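Local coordinates for L-lysine 6-monooxygenase (Pseudomonas syringae pv. tomato, PDB 5CQF), which probably hydroxylates the side-chain amino group of L-lysine as an FAD- and NADP-dependent monooxygenase in siderophore biosynthesis, at residues Pro140-Gly145 with Gln365-Ala370. Residues are numbered along the deposited sequence; the frame is centred on the assembly and turned at random.
Sequences PVIRNG and QPWLAA
Strand end Pro-140 to Ile-142 and the end of a 3-10 turn at Gln-365 to Trp-367 stay well apart as backbones, the nearest alpha carbons, of Pro-140 and Trp-367, being 9.2 Å from each other. The indole of Trp-367 bridges that gap. With CG anti to the carbonyl carbon (chi1 -57°), its side chain is directed across to the strand and the six-membered ring leads, CZ2, CZ3 and CH2 making the contact. Pro-140 CB lies 3.8 Å from Trp-367 CZ3, with CG of the same proline almost as near. Ile-142 CG1 comes to 3.6 Å from Trp-367 CZ2, and Ile-142 CD1 to 3.9 Å from the same CZ2. The side chains of Pro-140 and Ile-142 run at about a right angle to that of Trp-367, and their nearest carbons, Pro-140 CB and Ile-142 CG1, meet the ring obliquely, a purely apolar contact. Pro-366 CB lies over one face of the indole, 3.7 Å above its plane and toward the rim. In the 3-10 turn, Leu-368 N hydrogen-bonds to Gln-365 O at 3.1 Å. The contact lies at the surface: strand 137-142 edges a three-stranded antiparallel sheet, and Leu-147 of adjacent strand 147-154 touches both Pro-140 and Trp-367. The tryptophan thus packs the long connection between strands 345-348 and 393-396 against this small sheet, while backbone hydrogen bonds between Trp-367 and Gln-387 and between Ala-369 and Ala-385 join two parts of that connection.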
# COMPACT_ATOMS: atom_id res chain seq x y z
N PRO A 140 51.17 -14.35 -16.52
CA PRO A 140 51.21 -14.05 -17.96
C PRO A 140 51.91 -15.14 -18.77
O PRO A 140 52.59 -16.00 -18.20
CB PRO A 140 52.01 -12.74 -18.03
CG PRO A 140 52.87 -12.75 -16.80
CD PRO A 140 52.08 -13.49 -15.74
N VAL A 141 51.71 -15.09 -20.08
CA VAL A 141 52.39 -15.96 -21.03
C VAL A 141 52.80 -15.04 -22.19
O VAL A 141 51.95 -14.58 -22.95
CB VAL A 141 51.47 -17.10 -21.53
CG1 VAL A 141 52.21 -18.03 -22.49
CG2 VAL A 141 50.89 -17.89 -20.36
N ILE A 142 54.11 -14.74 -22.28
CA ILE A 142 54.67 -13.89 -23.33
C ILE A 142 55.37 -14.79 -24.34
O ILE A 142 55.93 -15.84 -23.98
CB ILE A 142 55.72 -12.90 -22.76
CG1 ILE A 142 55.15 -12.11 -21.57
CG2 ILE A 142 56.21 -11.95 -23.85
CD1 ILE A 142 55.40 -12.74 -20.22
N ARG A 143 55.34 -14.39 -25.61
CA ARG A 143 55.87 -15.25 -26.67
C ARG A 143 56.78 -14.51 -27.65
O ARG A 143 57.92 -14.94 -27.89
CB ARG A 143 54.72 -15.98 -27.40
CG ARG A 143 54.15 -17.18 -26.62
CD ARG A 143 55.27 -18.15 -26.28
NE ARG A 143 54.94 -19.29 -25.43
CZ ARG A 143 55.46 -19.52 -24.22
NH1 ARG A 143 55.11 -20.62 -23.55
NH2 ARG A 143 56.33 -18.68 -23.66
N ASN A 144 56.29 -13.40 -28.20
CA ASN A 144 57.07 -12.58 -29.12
C ASN A 144 57.36 -11.22 -28.50
O ASN A 144 57.30 -10.20 -29.18
CB ASN A 144 56.32 -12.42 -30.45
CG ASN A 144 57.24 -12.09 -31.63
OD1 ASN A 144 58.41 -11.71 -31.46
ND2 ASN A 144 56.70 -12.23 -32.84
N GLY A 145 57.68 -11.20 -27.21
CA GLY A 145 57.78 -9.94 -26.46
C GLY A 145 56.44 -9.25 -26.23
O GLY A 145 56.41 -8.08 -25.83
N GLN A 365 49.97 -6.38 -14.62
CA GLN A 365 50.10 -4.91 -14.66
C GLN A 365 50.83 -4.32 -15.87
O GLN A 365 50.38 -3.32 -16.42
CB GLN A 365 50.73 -4.37 -13.38
CG GLN A 365 49.75 -4.37 -12.22
CD GLN A 365 50.07 -3.35 -11.16
OE1 GLN A 365 50.32 -2.17 -11.44
NE2 GLN A 365 50.00 -3.79 -9.91
N PRO A 366 51.94 -4.95 -16.30
CA PRO A 366 52.66 -4.39 -17.44
C PRO A 366 51.89 -4.35 -18.76
O PRO A 366 52.25 -3.56 -19.62
CB PRO A 366 53.89 -5.31 -17.57
CG PRO A 366 54.08 -5.86 -16.19
CD PRO A 366 52.68 -6.07 -15.69
N TRP A 367 50.85 -5.18 -18.91
CA TRP A 367 50.01 -5.19 -20.13
C TRP A 367 48.66 -4.51 -19.93
O TRP A 367 47.80 -4.56 -20.80
CB TRP A 367 49.83 -6.64 -20.62
CG TRP A 367 51.16 -7.26 -20.87
CD1 TRP A 367 51.89 -7.20 -22.03
CD2 TRP A 367 51.99 -7.94 -19.92
NE1 TRP A 367 53.09 -7.82 -21.87
CE2 TRP A 367 53.19 -8.28 -20.58
CE3 TRP A 367 51.83 -8.30 -18.57
CZ2 TRP A 367 54.24 -8.98 -19.95
CZ3 TRP A 367 52.86 -8.99 -17.94
CH2 TRP A 367 54.06 -9.32 -18.63
N LEU A 368 48.47 -3.84 -18.80
CA LEU A 368 47.20 -3.18 -18.50
C LEU A 368 47.36 -1.67 -18.56
O LEU A 368 48.30 -1.11 -17.96
CB LEU A 368 46.69 -3.57 -17.11
CG LEU A 368 46.48 -5.06 -16.82
CD1 LEU A 368 46.15 -5.28 -15.35
CD2 LEU A 368 45.40 -5.66 -17.71
N ALA A 369 46.46 -1.01 -19.30
CA ALA A 369 46.49 0.43 -19.36
C ALA A 369 46.14 1.02 -18.00
O ALA A 369 45.60 0.33 -17.12
CB ALA A 369 45.53 0.94 -20.41
N ALA A 370 46.45 2.30 -17.83
CA ALA A 370 46.19 2.98 -16.57
C ALA A 370 45.12 4.06 -16.70
O ALA A 370 45.15 4.87 -17.62
CB ALA A 370 47.48 3.57 -16.03